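Local atomic coordinates of FAD-dependent oxidoreductase (Actinomadura kijaniata, PDB entry 3M9V), a protein that probably works as a flavin-dependent oxidoreductase of the acyl-CoA dehydrogenase family in the biosynthesis of the sugar D-kijanose, and binds dTDP. Residues F51-F56 / T98-L102; A351-S356 / L376-Q381. One frame throughout, in Å; residues are numbered along the deposited sequence. Where two conformers were deposited one is given.

Contact 1: residues F51-F56 / T98-L102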
loop_
_atom_site.group_PDB
_atom_site.type_symbol
_atom_site.label_atom_id
_atom_site.label_comp_id
_atom_site.label_asym_id
_atom_site.label_seq_id
_atom_site.Cartn_x
_atom_site.Cartn_y
_atom_site.Cartn_z
ATOM N N PHE A 51 -3.191 -25.662 25.921
ATOM C CA PHE A 51 -1.752 -25.468 25.895
ATOM C C PHE A 51 -1.090 -26.830 25.621
ATOM O O PHE A 51 -1.548 -27.853 26.126
ATOM C CB PHE A 51 -1.341 -24.863 27.237
ATOM C CG PHE A 51 0.094 -24.484 27.281
ATOM C CD1 PHE A 51 0.512 -23.244 26.795
ATOM C CD2 PHE A 51 1.030 -25.397 27.761
ATOM C CE1 PHE A 51 1.865 -22.928 26.799
ATOM C CE2 PHE A 51 2.383 -25.077 27.779
ATOM C CZ PHE A 51 2.803 -23.846 27.293
ATOM N N PRO A 52 -0.033 -26.880 24.799
ATOM C CA PRO A 52 0.539 -28.198 24.512
ATOM C C PRO A 52 1.494 -28.655 25.626
ATOM O O PRO A 52 2.709 -28.522 25.488
ATOM C CB PRO A 52 1.306 -27.927 23.214
ATOM C CG PRO A 52 1.856 -26.504 23.428
ATOM C CD PRO A 52 0.674 -25.795 24.084
ATOM N N THR A 53 0.970 -29.159 26.745
ATOM C CA THR A 53 1.816 -29.432 27.904
ATOM C C THR A 53 2.852 -30.496 27.570
ATOM O O THR A 53 3.968 -30.457 28.085
ATOM C CB THR A 53 1.007 -29.921 29.119
ATOM O OG1 THR A 53 0.190 -31.018 28.699
ATOM C CG2 THR A 53 0.129 -28.798 29.674
ATOM N N ASP A 54 2.512 -31.417 26.677
ATOM C CA ASP A 54 3.457 -32.489 26.331
ATOM C C ASP A 54 4.668 -32.024 25.527
ATOM O O ASP A 54 5.777 -32.583 25.616
ATOM C CB ASP A 54 2.780 -33.601 25.503
ATOM C CG ASP A 54 1.878 -33.055 24.399
ATOM O OD1 ASP A 54 1.870 -33.540 23.243
ATOM O OD2 ASP A 54 1.159 -32.082 24.702
ATOM N N THR A 55 4.473 -30.992 24.709
ATOM C CA THR A 55 5.644 -30.478 24.001
ATOM C C THR A 55 6.611 -29.905 25.025
ATOM O O THR A 55 7.833 -30.064 24.918
ATOM C CB THR A 55 5.194 -29.326 23.076
ATOM O OG1 THR A 55 4.418 -29.919 22.030
ATOM C CG2 THR A 55 6.410 -28.592 22.536
ATOM N N PHE A 56 6.058 -29.181 25.997
ATOM C CA PHE A 56 6.918 -28.545 26.994
ATOM C C PHE A 56 7.542 -29.551 27.942
ATOM O O PHE A 56 8.708 -29.403 28.325
ATOM C CB PHE A 56 6.223 -27.384 27.710
ATOM C CG PHE A 56 6.252 -26.160 26.841
ATOM C CD1 PHE A 56 7.275 -25.219 26.971
ATOM C CD2 PHE A 56 5.314 -26.020 25.820
ATOM C CE1 PHE A 56 7.337 -24.126 26.085
ATOM C CE2 PHE A 56 5.387 -24.937 24.934
ATOM C CZ PHE A 56 6.399 -23.990 25.074
ATOM N N THR A 98 3.401 -22.182 20.126
ATOM C CA THR A 98 4.488 -22.804 20.887
ATOM C C THR A 98 5.724 -21.912 20.910
ATOM O O THR A 98 6.456 -21.841 21.898
ATOM C CB THR A 98 4.883 -24.144 20.214
ATOM O OG1 THR A 98 3.746 -25.013 20.243
ATOM C CG2 THR A 98 6.072 -24.810 20.882
ATOM N N ALA A 99 6.012 -21.290 19.768
ATOM C CA ALA A 99 7.154 -20.385 19.697
ATOM C C ALA A 99 6.974 -19.200 20.650
ATOM O O ALA A 99 7.957 -18.744 21.224
ATOM C CB ALA A 99 7.364 -19.882 18.244
ATOM N N LEU A 100 5.766 -18.662 20.755
ATOM C CA LEU A 100 5.534 -17.434 21.499
ATOM C C LEU A 100 5.760 -17.777 22.983
ATOM O O LEU A 100 6.425 -17.032 23.712
ATOM C CB LEU A 100 4.090 -16.962 21.302
ATOM C CG LEU A 100 3.681 -15.782 22.208
ATOM C CD1 LEU A 100 4.594 -14.638 21.882
ATOM C CD2 LEU A 100 2.227 -15.320 22.018
ATOM N N ALA A 101 5.222 -18.921 23.415
ATOM C CA ALA A 101 5.484 -19.380 24.772
ATOM C C ALA A 101 6.960 -19.671 24.998
ATOM O O ALA A 101 7.481 -19.221 25.999
ATOM C CB ALA A 101 4.658 -20.606 25.154
ATOM N N LEU A 102 7.619 -20.433 24.115
ATOM C CA LEU A 102 9.055 -20.636 24.258
ATOM C C LEU A 102 9.912 -19.372 24.360
ATOM O O LEU A 102 10.887 -19.354 25.111
ATOM C CB LEU A 102 9.589 -21.520 23.129
ATOM C CG LEU A 102 11.060 -21.922 23.202
ATOM C CD1 LEU A 102 11.202 -22.782 24.467
ATOM C CD2 LEU A 102 11.385 -22.780 21.973
HETATM O O HOH W 1 3.593 -27.696 20.560
#
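T98 meets three residues of 51-56, through its methyl, its hydroxyl and its carbonyl O. With OG1 beside the backbone N (chi1 -62°), the methyl CG2 swings anti to it and meets T55 CG2 tip to tip at 4.1 Å; the same methyl lies against F56 CE2. The hydroxyl OG1 lies next to P52 CG and receives a hydrogen bond from a water 2.7 Å away. That water also bonds T55 OG1, at 2.8 Å, and so provides the polar link between the segments, which have no direct hydrogen bond. T98 OG1 is hydrogen-bonded to D95 as well, which helps fix its rotation. The carbonyl O of T98 faces the rim of the F56 ring, 3.8 Å from CZ.

One turn on, A101 points its CB at 51-56 and touches two rings. F56 CZ approaches it obliquely at 3.8 Å, while F51 presents its edge, CE1 lying 4.0 Å from the methyl. P52 CD lies 3.5 Å above one face of the F51 ring, offset toward its rim.

L102 closes the contact: its backbone N lies in the plane of the F56 ring, so the ring edge abuts the helical hydrogen bond L102 N to T98 O. Replacing F56 by an alanine would probably open a gap beside A101 and deprive this turn of its aromatic neighbour.

P52 is the N-cap of helix 53-61 and the centre of an inverse gamma turn, and this helix start packs on helix 96-118. This is helix-on-helix packing in the all-helical N-terminal domain of the acyl-CoA dehydrogenase fold, with the A101 side chain about 5 Å from that of S173, which binds FMN in another structure of this protein; no flavin is bound to this chain.

Contact 2: residues A351-S356 / L376-Q381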
loop_
_atom_site.group_PDB
_atom_site.type_symbol
_atom_site.label_atom_id
_atom_site.label_comp_id
_atom_site.label_asym_id
_atom_site.label_seq_id
_atom_site.Cartn_x
_atom_site.Cartn_y
_atom_site.Cartn_z
ATOM N N ALA A 351 4.617 -8.897 7.692
ATOM C CA ALA A 351 4.225 -10.289 7.902
ATOM C C ALA A 351 2.733 -10.527 7.619
ATOM O O ALA A 351 2.406 -11.439 6.855
ATOM C CB ALA A 351 4.748 -10.863 9.242
ATOM N N PRO A 352 1.809 -9.717 8.170
ATOM C CA PRO A 352 0.421 -10.027 7.789
ATOM C C PRO A 352 0.083 -9.867 6.304
ATOM O O PRO A 352 -0.751 -10.615 5.778
ATOM C CB PRO A 352 -0.426 -9.028 8.604
ATOM C CG PRO A 352 0.400 -8.711 9.772
ATOM C CD PRO A 352 1.859 -8.779 9.315
ATOM N N GLU A 353 0.731 -8.925 5.623
ATOM C CA GLU A 353 0.537 -8.749 4.186
ATOM C C GLU A 353 0.967 -9.993 3.429
ATOM O O GLU A 353 0.251 -10.493 2.560
ATOM C CB GLU A 353 1.400 -7.616 3.621
ATOM C CG GLU A 353 0.679 -6.326 3.347
ATOM C CD GLU A 353 1.681 -5.237 2.964
ATOM O OE1 GLU A 353 1.626 -4.146 3.583
ATOM O OE2 GLU A 353 2.514 -5.512 2.059
ATOM N N ILE A 354 2.165 -10.485 3.715
ATOM C CA ILE A 354 2.553 -11.745 3.084
ATOM C C ILE A 354 1.521 -12.870 3.304
ATOM O O ILE A 354 1.124 -13.597 2.373
ATOM C CB ILE A 354 3.932 -12.141 3.640
ATOM C CG1 ILE A 354 4.983 -11.141 3.140
ATOM C CG2 ILE A 354 4.254 -13.597 3.299
ATOM C CD1 ILE A 354 6.293 -11.272 3.905
ATOM N N VAL A 355 1.088 -13.047 4.550
ATOM C CA VAL A 355 0.225 -14.189 4.844
ATOM C C VAL A 355 -1.047 -13.974 4.026
ATOM O O VAL A 355 -1.521 -14.887 3.337
ATOM C CB VAL A 355 -0.115 -14.318 6.354
ATOM C CG1 VAL A 355 -1.215 -15.335 6.562
ATOM C CG2 VAL A 355 1.126 -14.730 7.177
ATOM N N SER A 356 -1.595 -12.761 4.101
ATOM C CA SER A 356 -2.805 -12.487 3.336
ATOM C C SER A 356 -2.648 -12.786 1.842
ATOM O O SER A 356 -3.494 -13.457 1.238
ATOM C CB SER A 356 -3.330 -11.074 3.628
ATOM O OG SER A 356 -4.441 -10.790 2.801
ATOM N N LEU A 376 -2.704 -19.332 10.267
ATOM C CA LEU A 376 -1.573 -18.405 10.144
ATOM C C LEU A 376 -2.110 -16.981 10.008
ATOM O O LEU A 376 -1.543 -16.052 10.601
ATOM C CB LEU A 376 -0.778 -18.741 8.893
ATOM C CG LEU A 376 -0.129 -20.136 8.965
ATOM C CD1 LEU A 376 0.969 -20.275 7.915
ATOM C CD2 LEU A 376 0.480 -20.384 10.346
ATOM N N LEU A 377 -3.233 -16.822 9.305
ATOM C CA LEU A 377 -3.799 -15.479 9.240
ATOM C C LEU A 377 -4.213 -14.924 10.618
ATOM O O LEU A 377 -4.089 -13.720 10.904
ATOM C CB LEU A 377 -4.992 -15.447 8.282
ATOM C CG LEU A 377 -5.659 -14.063 8.151
ATOM C CD1 LEU A 377 -4.807 -13.127 7.275
ATOM C CD2 LEU A 377 -7.038 -14.150 7.492
ATOM N N ARG A 378 -4.790 -15.790 11.446
ATOM C CA ARG A 378 -5.060 -15.382 12.821
ATOM C C ARG A 378 -3.807 -15.197 13.667
ATOM O O ARG A 378 -3.734 -14.214 14.425
ATOM C CB ARG A 378 -6.006 -16.389 13.481
ATOM C CG ARG A 378 -7.319 -16.453 12.693
ATOM C CD ARG A 378 -8.369 -17.374 13.374
ATOM N NE ARG A 378 -8.149 -18.776 13.036
ATOM C CZ ARG A 378 -7.576 -19.660 13.858
ATOM N NH1 ARG A 378 -7.419 -20.926 13.512
ATOM N NH2 ARG A 378 -7.183 -19.333 15.082
ATOM N N ASP A 379 -2.879 -16.153 13.622
ATOM C CA ASP A 379 -1.730 -16.014 14.526
ATOM C C ASP A 379 -0.863 -14.814 14.144
ATOM O O ASP A 379 -0.220 -14.192 15.000
ATOM C CB ASP A 379 -0.799 -17.231 14.495
ATOM C CG ASP A 379 -1.463 -18.451 15.078
ATOM O OD1 ASP A 379 -2.497 -18.304 15.744
ATOM O OD2 ASP A 379 -0.950 -19.548 14.832
ATOM N N VAL A 380 -0.798 -14.513 12.851
ATOM C CA VAL A 380 0.177 -13.497 12.422
ATOM C C VAL A 380 -0.200 -12.099 12.932
ATOM O O VAL A 380 0.665 -11.216 12.935
ATOM C CB VAL A 380 0.449 -13.445 10.892
ATOM C CG1 VAL A 380 -0.678 -12.713 10.198
ATOM C CG2 VAL A 380 1.783 -12.724 10.573
ATOM N N GLN A 381 -1.442 -11.908 13.378
ATOM C CA GLN A 381 -1.911 -10.597 13.835
ATOM C C GLN A 381 -1.429 -10.262 15.250
ATOM O O GLN A 381 -1.446 -9.092 15.625
ATOM C CB GLN A 381 -3.443 -10.473 13.768
ATOM C CG GLN A 381 -4.118 -10.963 12.458
ATOM C CD GLN A 381 -3.754 -10.118 11.246
ATOM O OE1 GLN A 381 -3.369 -8.949 11.368
ATOM N NE2 GLN A 381 -3.804 -10.732 10.069
HETATM O O HOH W 2 -3.422 -9.742 7.205
#
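V355 of helix 329-362 meets V380, in the segment 376-381 that includes the end part of helix 372-379, within the C-terminal helical domain of the acyl-CoA dehydrogenase fold. The chain comes as near as 5.8 Å between P352 CA and V380 CA. Helices 264-283 and 291-323 pack around the pair, V355 and L376 touching A274, and A351 touching L307.

Apolar contact dominates. The two valines reach toward each other tip to tip, V355 CG2 lying 4.0 Å from V380 CB. V380 then divides its branches: CG2 meets the methyl of A351 at 3.7 Å, whereas CG1, held between the backbone N and the carbonyl carbon (chi1 79°), rests on P352 CA at 3.8 Å. P352 lies where helix 329-362 kinks, since its nitrogen has no bond to the preceding turn, and its ring and the V380 side chain run at a slant to each other. S356 CB makes a looser approach to L377 CD1.

Side chain against backbone is the second kind of packing. V355 CG1, anti to its own N, sits over the peptide joining L376 to L377, 3.7 Å from L377 N.

Polar links skirt the apolar patch. A water accepts from Q381 NE2 and donates a weak bond to P352 O, bridging the segments, which share no direct hydrogen bond. Q381 OE1 is engaged by R384, and the side chain lies about 5 Å from that of F385, which binds FMN in another structure of this protein. The second subunit adds R384 of its own, bonded to S356 O. The Q381 chain, bent at chi2, turns back toward L377: NE2 donates to L377 O over 3.1 Å, with an N-H...O angle of 147° and the donor in the carbonyl plane.

Overall arrangement
Contact 1 closes before contact 2 opens along the chain, and the two share no helix: contact 1 joins helices 53-61 and 96-118 in the N-terminal domain, contact 2 joins helix 329-362 to the segment that includes the end part of helix 372-379 in the C-terminal one. Their centres are 20 Å apart and their nearest atoms about 7 Å, without touching. Between these domains the chain forms the middle, strand-rich part of the fold. M219 connects their surroundings, receiving the L100 side chain and giving its N to D379. Both contacts lie close to residues known to bind FMN, S173 and F385, consistent with a flavin site built by several domains. Of the two, only contact 2 is touched by another subunit.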